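PDB 3CNB: DNA-binding response regulator, merR family from Colwellia psychrerythraea, which probably binds DNA through its MerR-type part, with a CheY-like signal receiver domain, the piece crystallised here, as its likely phosphorylation-dependent switch. Local coordinates for residues I14-E19 with M63-D68; N30-A35 with K122-L127; N84-A89 with G106-F111. All coordinates share one frame; numbering follows the deposited sequence.

Contact 1: I14-E19 with M63-D68; sequences IEDDKE and MMVGMD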
loop_
_atom_site.group_PDB
_atom_site.type_symbol
_atom_site.label_atom_id
_atom_site.label_comp_id
_atom_site.label_asym_id
_atom_site.label_seq_id
_atom_site.Cartn_x
_atom_site.Cartn_y
_atom_site.Cartn_z
ATOM N N ILE A 14 0.907 5.175 1.396
ATOM C CA ILE A 14 2.226 5.732 1.424
ATOM C C ILE A 14 2.672 6.169 0.048
ATOM O O ILE A 14 2.990 5.370 -0.770
ATOM C CB ILE A 14 3.200 4.750 2.003
ATOM C CG1 ILE A 14 2.870 4.456 3.453
ATOM C CG2 ILE A 14 4.558 5.241 1.873
ATOM C CD1 ILE A 14 3.386 3.231 3.979
ATOM N N GLU A 15 2.714 7.465 -0.176
ATOM C CA GLU A 15 2.860 8.040 -1.498
ATOM C C GLU A 15 3.228 9.534 -1.499
ATOM O O GLU A 15 2.489 10.321 -1.022
ATOM C CB GLU A 15 1.557 7.831 -2.242
ATOM C CG GLU A 15 1.445 8.434 -3.594
ATOM C CD GLU A 15 2.414 7.875 -4.556
ATOM O OE1 GLU A 15 3.287 8.597 -4.965
ATOM O OE2 GLU A 15 2.340 6.727 -4.886
ATOM N N ASP A 16 4.352 9.920 -2.074
ATOM C CA ASP A 16 4.725 11.328 -2.092
ATOM C C ASP A 16 4.161 12.185 -3.190
ATOM O O ASP A 16 4.220 13.372 -3.102
ATOM C CB ASP A 16 6.215 11.610 -1.857
ATOM C CG ASP A 16 7.105 10.866 -2.780
ATOM O OD1 ASP A 16 6.569 10.178 -3.626
ATOM O OD2 ASP A 16 8.311 10.946 -2.682
ATOM N N ASP A 17 3.594 11.566 -4.212
ATOM C CA ASP A 17 2.891 12.286 -5.274
ATOM C C ASP A 17 1.506 12.666 -4.761
ATOM O O ASP A 17 0.635 11.813 -4.623
ATOM C CB ASP A 17 2.811 11.414 -6.529
ATOM C CG ASP A 17 2.271 12.149 -7.755
ATOM O OD1 ASP A 17 1.579 13.182 -7.637
ATOM O OD2 ASP A 17 2.535 11.653 -8.867
ATOM N N LYS A 18 1.312 13.959 -4.505
ATOM C CA LYS A 18 0.088 14.496 -3.918
ATOM C C LYS A 18 -1.169 14.289 -4.767
ATOM O O LYS A 18 -2.198 13.865 -4.242
ATOM C CB LYS A 18 0.260 15.987 -3.633
ATOM C CG LYS A 18 -0.288 16.453 -2.299
ATOM C CD LYS A 18 -1.771 16.774 -2.334
ATOM C CE LYS A 18 -2.197 17.469 -1.044
ATOM N NZ LYS A 18 -3.667 17.661 -0.965
ATOM N N GLU A 19 -1.084 14.608 -6.058
ATOM C CA GLU A 19 -2.225 14.507 -6.969
ATOM C C GLU A 19 -2.698 13.065 -7.096
ATOM O O GLU A 19 -3.899 12.797 -7.058
ATOM C CB GLU A 19 -1.852 15.043 -8.349
ATOM C CG GLU A 19 -2.029 16.547 -8.531
ATOM C CD GLU A 19 -1.977 16.953 -10.008
ATOM O OE1 GLU A 19 -1.291 17.950 -10.332
ATOM O OE2 GLU A 19 -2.614 16.264 -10.845
ATOM N N MET A 63 8.800 4.033 -4.728
ATOM C CA MET A 63 9.662 5.055 -5.298
ATOM C C MET A 63 9.507 6.359 -4.549
ATOM O O MET A 63 9.848 7.426 -5.075
ATOM C CB MET A 63 9.373 5.235 -6.788
ATOM C CG MET A 63 9.747 4.023 -7.638
ATOM S SD MET A 63 10.047 4.431 -9.340
ATOM C CE MET A 63 8.703 5.584 -9.658
ATOM N N MET A 64 8.993 6.263 -3.319
ATOM C CA MET A 64 8.949 7.402 -2.407
ATOM C C MET A 64 10.410 7.778 -2.144
ATOM O O MET A 64 11.253 6.903 -1.901
ATOM C CB MET A 64 8.170 7.093 -1.111
ATOM C CG MET A 64 8.330 8.158 -0.023
ATOM S SD MET A 64 7.336 8.031 1.467
ATOM C CE MET A 64 5.841 8.729 0.820
ATOM N N VAL A 65 10.699 9.070 -2.283
ATOM C CA VAL A 65 12.052 9.605 -2.157
ATOM C C VAL A 65 12.457 9.565 -0.687
ATOM O O VAL A 65 11.722 10.047 0.176
ATOM C CB VAL A 65 12.129 11.056 -2.724
ATOM C CG1 VAL A 65 13.511 11.679 -2.517
ATOM C CG2 VAL A 65 11.763 11.068 -4.204
ATOM N N GLY A 66 13.607 8.957 -0.403
ATOM C CA GLY A 66 14.126 8.927 0.968
ATOM C C GLY A 66 13.619 7.792 1.849
ATOM O O GLY A 66 13.735 7.859 3.078
ATOM N N MET A 67 13.036 6.765 1.233
ATOM C CA MET A 67 12.734 5.521 1.944
ATOM C C MET A 67 12.885 4.305 1.046
ATOM O O MET A 67 12.637 4.364 -0.155
ATOM C CB MET A 67 11.368 5.548 2.663
ATOM C CG MET A 67 10.125 5.345 1.818
ATOM S SD MET A 67 8.719 4.650 2.768
ATOM C CE MET A 67 7.939 3.915 1.331
ATOM N N ASP A 68 13.306 3.204 1.649
ATOM C CA ASP A 68 13.483 1.960 0.944
ATOM C C ASP A 68 12.187 1.168 1.133
ATOM O O ASP A 68 11.976 0.606 2.192
ATOM C CB ASP A 68 14.680 1.245 1.567
ATOM C CG ASP A 68 15.045 -0.058 0.868
ATOM O OD1 ASP A 68 16.195 -0.508 1.057
ATOM O OD2 ASP A 68 14.214 -0.654 0.160
HETATM O O HOH W 1 9.618 11.519 0.144
#

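Contact 2: N30-A35 with K122-L127; sequences NLFPYA and KTIKQL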
loop_
_atom_site.group_PDB
_atom_site.type_symbol
_atom_site.label_atom_id
_atom_site.label_comp_id
_atom_site.label_asym_id
_atom_site.label_seq_id
_atom_site.Cartn_x
_atom_site.Cartn_y
_atom_site.Cartn_z
ATOM N N ASN A 30 -14.641 5.966 -2.703
ATOM C CA ASN A 30 -15.753 5.552 -3.576
ATOM C C ASN A 30 -16.052 4.066 -3.386
ATOM O O ASN A 30 -17.194 3.687 -3.214
ATOM C CB ASN A 30 -15.432 5.816 -5.057
ATOM C CG ASN A 30 -15.343 7.295 -5.394
ATOM O OD1 ASN A 30 -15.672 8.147 -4.576
ATOM N ND2 ASN A 30 -14.864 7.608 -6.607
ATOM N N LEU A 31 -15.001 3.247 -3.413
ATOM C CA LEU A 31 -15.096 1.789 -3.292
ATOM C C LEU A 31 -15.542 1.343 -1.903
ATOM O O LEU A 31 -16.314 0.401 -1.769
ATOM C CB LEU A 31 -13.723 1.166 -3.579
ATOM C CG LEU A 31 -13.560 0.034 -4.589
ATOM C CD1 LEU A 31 -12.184 -0.570 -4.401
ATOM C CD2 LEU A 31 -14.647 -1.033 -4.465
ATOM N N PHE A 32 -15.037 2.003 -0.865
ATOM C CA PHE A 32 -15.360 1.613 0.504
ATOM C C PHE A 32 -15.821 2.843 1.276
ATOM O O PHE A 32 -15.000 3.456 1.956
ATOM C CB PHE A 32 -14.130 1.018 1.219
ATOM C CG PHE A 32 -13.498 -0.160 0.517
ATOM C CD1 PHE A 32 -12.257 -0.028 -0.108
ATOM C CD2 PHE A 32 -14.107 -1.411 0.529
ATOM C CE1 PHE A 32 -11.652 -1.108 -0.753
ATOM C CE2 PHE A 32 -13.508 -2.511 -0.116
ATOM C CZ PHE A 32 -12.277 -2.359 -0.756
ATOM N N PRO A 33 -17.131 3.197 1.197
ATOM C CA PRO A 33 -17.680 4.420 1.807
ATOM C C PRO A 33 -17.570 4.477 3.339
ATOM O O PRO A 33 -17.695 5.556 3.918
ATOM C CB PRO A 33 -19.163 4.386 1.400
ATOM C CG PRO A 33 -19.233 3.470 0.250
ATOM C CD PRO A 33 -18.188 2.429 0.522
ATOM N N TYR A 34 -17.323 3.338 3.980
ATOM C CA TYR A 34 -17.173 3.278 5.439
ATOM C C TYR A 34 -15.728 3.064 5.931
ATOM O O TYR A 34 -15.497 2.998 7.134
ATOM C CB TYR A 34 -18.120 2.220 6.037
ATOM C CG TYR A 34 -19.575 2.499 5.745
ATOM C CD1 TYR A 34 -20.280 3.452 6.477
ATOM C CD2 TYR A 34 -20.240 1.828 4.718
ATOM C CE1 TYR A 34 -21.615 3.727 6.203
ATOM C CE2 TYR A 34 -21.579 2.095 4.432
ATOM C CZ TYR A 34 -22.259 3.044 5.178
ATOM O OH TYR A 34 -23.581 3.316 4.901
ATOM N N ALA A 35 -14.764 2.951 5.016
ATOM C CA ALA A 35 -13.360 2.829 5.421
ATOM C C ALA A 35 -12.785 4.178 5.831
ATOM O O ALA A 35 -13.219 5.214 5.337
ATOM C CB ALA A 35 -12.529 2.247 4.308
ATOM N N LYS A 122 -10.876 -5.057 -8.323
ATOM C CA LYS A 122 -11.086 -6.498 -8.103
ATOM C C LYS A 122 -10.164 -7.027 -7.018
ATOM O O LYS A 122 -10.606 -7.733 -6.110
ATOM C CB LYS A 122 -10.756 -7.255 -9.389
ATOM C CG LYS A 122 -11.151 -8.725 -9.402
ATOM C CD LYS A 122 -12.341 -8.907 -10.312
ATOM C CE LYS A 122 -12.588 -10.350 -10.649
ATOM N NZ LYS A 122 -13.493 -10.401 -11.818
ATOM N N THR A 123 -8.878 -6.679 -7.142
ATOM C CA THR A 123 -7.800 -7.182 -6.289
ATOM C C THR A 123 -8.001 -6.814 -4.837
ATOM O O THR A 123 -8.067 -7.696 -3.992
ATOM C CB THR A 123 -6.421 -6.689 -6.770
ATOM O OG1 THR A 123 -6.221 -7.110 -8.120
ATOM C CG2 THR A 123 -5.302 -7.262 -5.919
ATOM N N ILE A 124 -8.146 -5.523 -4.545
ATOM C CA ILE A 124 -8.294 -5.089 -3.152
ATOM C C ILE A 124 -9.552 -5.638 -2.484
ATOM O O ILE A 124 -9.505 -6.006 -1.316
ATOM C CB ILE A 124 -8.161 -3.530 -2.960
ATOM C CG1 ILE A 124 -7.983 -3.180 -1.473
ATOM C CG2 ILE A 124 -9.364 -2.777 -3.553
ATOM C CD1 ILE A 124 -7.544 -1.726 -1.222
ATOM N N LYS A 125 -10.662 -5.709 -3.220
ATOM C CA LYS A 125 -11.893 -6.308 -2.691
ATOM C C LYS A 125 -11.686 -7.790 -2.328
ATOM O O LYS A 125 -12.056 -8.234 -1.244
ATOM C CB LYS A 125 -13.030 -6.158 -3.701
ATOM C CG LYS A 125 -13.543 -4.739 -3.859
ATOM C CD LYS A 125 -15.043 -4.728 -4.103
ATOM C CE LYS A 125 -15.403 -5.039 -5.541
ATOM N NZ LYS A 125 -16.880 -5.052 -5.728
ATOM N N GLN A 126 -11.091 -8.541 -3.249
ATOM C CA GLN A 126 -10.729 -9.929 -2.989
ATOM C C GLN A 126 -9.909 -10.055 -1.710
ATOM O O GLN A 126 -10.284 -10.779 -0.788
ATOM C CB GLN A 126 -9.953 -10.510 -4.172
ATOM C CG GLN A 126 -9.898 -12.029 -4.192
ATOM C CD GLN A 126 -8.522 -12.567 -3.849
ATOM O OE1 GLN A 126 -7.511 -12.100 -4.375
ATOM N NE2 GLN A 126 -8.476 -13.555 -2.963
ATOM N N LEU A 127 -8.786 -9.345 -1.661
ATOM C CA LEU A 127 -7.859 -9.435 -0.519
ATOM C C LEU A 127 -8.497 -9.098 0.823
ATOM O O LEU A 127 -8.173 -9.726 1.829
ATOM C CB LEU A 127 -6.595 -8.588 -0.748
ATOM C CG LEU A 127 -5.668 -9.092 -1.855
ATOM C CD1 LEU A 127 -4.676 -8.013 -2.273
ATOM C CD2 LEU A 127 -4.935 -10.388 -1.462
#

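Contact 3: N84-A89 with G106-F111; sequences NIIVIA and GAETCF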
loop_
_atom_site.group_PDB
_atom_site.type_symbol
_atom_site.label_atom_id
_atom_site.label_comp_id
_atom_site.label_asym_id
_atom_site.label_seq_id
_atom_site.Cartn_x
_atom_site.Cartn_y
_atom_site.Cartn_z
ATOM N N ASN A 84 -0.200 -9.038 9.800
ATOM C CA ASN A 84 -1.476 -9.284 9.109
ATOM C C ASN A 84 -2.002 -8.176 8.193
ATOM O O ASN A 84 -3.041 -8.350 7.529
ATOM C CB ASN A 84 -2.547 -9.701 10.121
ATOM C CG ASN A 84 -2.285 -11.075 10.682
ATOM O OD1 ASN A 84 -1.997 -12.013 9.938
ATOM N ND2 ASN A 84 -2.352 -11.201 11.996
ATOM N N ILE A 85 -1.296 -7.045 8.155
ATOM C CA ILE A 85 -1.625 -5.949 7.244
ATOM C C ILE A 85 -1.466 -6.434 5.798
ATOM O O ILE A 85 -0.462 -7.074 5.461
ATOM C CB ILE A 85 -0.703 -4.709 7.496
ATOM C CG1 ILE A 85 -0.933 -4.122 8.893
ATOM C CG2 ILE A 85 -0.922 -3.636 6.448
ATOM C CD1 ILE A 85 -0.159 -2.798 9.163
ATOM N N ILE A 86 -2.466 -6.164 4.960
ATOM C CA ILE A 86 -2.381 -6.503 3.536
ATOM C C ILE A 86 -1.598 -5.405 2.836
ATOM O O ILE A 86 -2.041 -4.256 2.788
ATOM C CB ILE A 86 -3.776 -6.606 2.863
ATOM C CG1 ILE A 86 -4.638 -7.687 3.517
ATOM C CG2 ILE A 86 -3.644 -6.818 1.327
ATOM C CD1 ILE A 86 -6.144 -7.325 3.468
ATOM N N VAL A 87 -0.429 -5.767 2.314
ATOM C CA VAL A 87 0.448 -4.825 1.665
ATOM C C VAL A 87 0.355 -4.952 0.139
ATOM O O VAL A 87 0.649 -6.000 -0.430
ATOM C CB VAL A 87 1.929 -4.999 2.121
ATOM C CG1 VAL A 87 2.849 -4.128 1.283
ATOM C CG2 VAL A 87 2.085 -4.661 3.617
ATOM N N ILE A 88 -0.029 -3.859 -0.510
ATOM C CA ILE A 88 -0.046 -3.800 -1.961
ATOM C C ILE A 88 0.993 -2.793 -2.433
ATOM O O ILE A 88 0.845 -1.595 -2.210
ATOM C CB ILE A 88 -1.476 -3.448 -2.481
ATOM C CG1 ILE A 88 -2.463 -4.560 -2.073
ATOM C CG2 ILE A 88 -1.491 -3.297 -3.998
ATOM C CD1 ILE A 88 -3.899 -4.218 -2.286
ATOM N N ALA A 89 2.044 -3.279 -3.090
ATOM C CA ALA A 89 3.059 -2.387 -3.644
ATOM C C ALA A 89 2.608 -1.694 -4.936
ATOM O O ALA A 89 1.814 -2.230 -5.699
ATOM C CB ALA A 89 4.368 -3.138 -3.877
ATOM N N GLY A 106 6.798 -10.034 1.246
ATOM C CA GLY A 106 5.494 -10.056 1.890
ATOM C C GLY A 106 4.333 -9.285 1.259
ATOM O O GLY A 106 3.196 -9.450 1.687
ATOM N N ALA A 107 4.597 -8.449 0.259
ATOM C CA ALA A 107 3.531 -7.779 -0.510
ATOM C C ALA A 107 2.666 -8.813 -1.264
ATOM O O ALA A 107 3.192 -9.821 -1.722
ATOM C CB ALA A 107 4.127 -6.785 -1.488
ATOM N N GLU A 108 1.359 -8.563 -1.395
ATOM C CA GLU A 108 0.465 -9.509 -2.113
ATOM C C GLU A 108 0.764 -9.499 -3.595
ATOM O O GLU A 108 0.647 -10.517 -4.294
ATOM C CB GLU A 108 -1.020 -9.153 -1.918
ATOM C CG GLU A 108 -1.499 -9.199 -0.499
ATOM C CD GLU A 108 -1.272 -10.527 0.153
ATOM O OE1 GLU A 108 -1.440 -11.575 -0.523
ATOM O OE2 GLU A 108 -0.933 -10.522 1.352
ATOM N N THR A 109 1.137 -8.317 -4.063
ATOM C CA THR A 109 1.321 -8.050 -5.466
ATOM C C THR A 109 1.906 -6.659 -5.638
ATOM O O THR A 109 2.062 -5.909 -4.670
ATOM C CB THR A 109 -0.022 -8.180 -6.238
ATOM O OG1 THR A 109 0.236 -8.117 -7.646
ATOM C CG2 THR A 109 -1.034 -7.107 -5.800
ATOM N N CYS A 110 2.238 -6.326 -6.878
ATOM C CA CYS A 110 2.812 -5.049 -7.178
ATOM C C CYS A 110 2.176 -4.490 -8.449
ATOM O O CYS A 110 2.112 -5.169 -9.463
ATOM C CB CYS A 110 4.331 -5.168 -7.298
ATOM S SG CYS A 110 5.191 -3.618 -7.629
ATOM N N PHE A 111 1.689 -3.256 -8.361
ATOM C CA PHE A 111 1.071 -2.570 -9.476
ATOM C C PHE A 111 2.053 -1.626 -10.139
ATOM O O PHE A 111 2.740 -0.869 -9.459
ATOM C CB PHE A 111 -0.137 -1.770 -8.989
ATOM C CG PHE A 111 -1.370 -2.598 -8.786
ATOM C CD1 PHE A 111 -2.349 -2.643 -9.771
ATOM C CD2 PHE A 111 -1.556 -3.336 -7.615
ATOM C CE1 PHE A 111 -3.497 -3.408 -9.600
ATOM C CE2 PHE A 111 -2.690 -4.091 -7.425
ATOM C CZ PHE A 111 -3.668 -4.136 -8.432
HETATM O O HOH W 2 0.612 -8.619 2.353
#

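Contact 1: I14-E19 with M63-D68
Asp16 and Met64 mark the closest backbone approach, their CA atoms 5.8 Å apart where two loops face each other at the C-terminal ends of the parallel strands. Residues 14-19 run off the end of strand 10-14 and turn into helix 18-31, with Asp17 at its N-cap. Residues 63-68 follow strand 57-61 and fold into a type II beta turn from Met64 to Met67, with Gly66 taking the positive-phi corner.

A single direct hydrogen bond ties the loops: Val65 N reaches Asp16 OD2 at 3.1 Å in an almost straight bond (173°). The donor comes in on the syn side of the carboxylate, but lies 34° out of its plane. A water gives one hydrogen to the same OD2 and another to Val65 O, the latter at 2.6 Å, so Asp16 holds the Val65 N-H directly and its carbonyl through the water.

This is the acidic corner of a CheY-like receiver domain. Asp61, the predicted phosphorylation site, is touched by Asp16; Glu15 comes close to Asp61 as well and forms a salt bridge with Lys113. In related receivers the acidic pair after the first strand helps hold magnesium, and Glu15 and Asp16 probably correspond to it. Within the loop, the anti lone pair of Glu15 OE1 receives Asp17 N at 3.1 Å.

Beneath the polar layer lies methionine packing. Met64 is extended as far as SD and then bends (chi3 -81°), which lays CE against the backbone, 3.5 Å from Asp16 N. That buried nitrogen has no partner in the model. The methyl also meets Ile14 CG2 at 3.9 Å, the two side chains crossing nearly at right angles, while Met67 CE reaches Ile14 CG2 at 3.7 Å. Pro43 borders both methionines.

Contact 2: N30-A35 with K122-L127
Leu127 N donates to Thr123 O at 2.9 Å, and the helical turn closed by this bond carries Ile124 and Lys125, which meet Leu31 and Phe32. On the other side, Phe32 O accepts Ala35 N at 3.1 Å in a type I beta turn that takes the chain away from the end of helix 18-31 and into strand 36-40.

Ile124 CG2 is the central group. Because CG1 stands anti to the backbone N (chi1 -166°), the CG2 methyl sits on the other branch, between the backbone N and the carbonyl carbon, and reaches both Leu31 and Phe32. It touches Leu31 CD1 at 3.7 Å, the two side chains sliding past each other in opposite directions. It also meets Phe32 CE1 at 4.0 Å, arriving at the edge of the ring and near its plane. Outside the two segments the Phe32 ring also meets that of Phe9, edge-to-face.

Lys125 closes the outer side with its carbon chain. Bends at chi2 and chi3 (-80° at the second) set CD 3.7 Å from Leu31 CD2, while CG passes Phe32 CZ at 4.1 Å in an oblique approach. Its NZ continues to a long, weak ion pair with Glu121 of its own helix.

The contact joins the C-terminal end of helix 18-31 to helix 117-129, the first and last helices of the receiver fold, which pack on the same side of the sheet. With methyl, methylene and ring carbons doing all the touching, cohesion here rests on shape and the exclusion of water, and no directional bond fixes one segment against the other.

Contact 3: N84-A89 with G106-F111
Glu108 reaches back along strand 86-91. Its CB lies 3.9 Å from Val87 O, and CG meets Ile86 CG2 at 3.7 Å. A bend at chi2 (-56°) then turns the carboxylate so that OE2 accepts from a water at 2.6 Å; that water takes the hydrogen of Val87 N and donates to Gly106 O, bridging the two backbones and the carboxylate.

From there the backbones link directly. Glu108 N binds Val87 O at 2.8 Å, nearly in line with the carbonyl (172°). Ala89 N reaches Thr109 O at 3.1 Å, in the carbonyl plane, and Phe111 N meets Ala89 O at 2.9 Å from above that carbonyl's plane. This is a parallel pairing made by a beta-alpha-beta crossover: strand 86-91, helix 96-104, then the edge strand 109-112. Gly106 ends the helix in a Schellman motif.

Ala89 CB packs against Cys110 SG at 3.9 Å, and both side chains touch Ile102 of the connecting helix. Ile88 CG2 instead lies 3.6 Å from Phe111 CD2, on the side where Leu127 and Leu119 of helix 117-129 pack.

Contact 3 is the buried one, a backbone ladder with apolar side chains; contacts 1 and 2 are only partly buried. Contacts 1 and 2 share helix 18-31, one at its start and the other at its end, on opposite sides of the chain's centre with their own centres 22 Å apart. Their chemistry differs accordingly: carboxylate and water over methionine methyls beside the predicted phosphorylation site, against carbon-only packing at the far end. Contacts 2 and 3 touch, chiefly through Leu127, whose CD1 lies 3.9 Å from Ile88 CD1, and also where Thr123 meets Phe111, so helix 117-129 meets both helix 18-31 and the sheet. Contact 1 touches neither of the others.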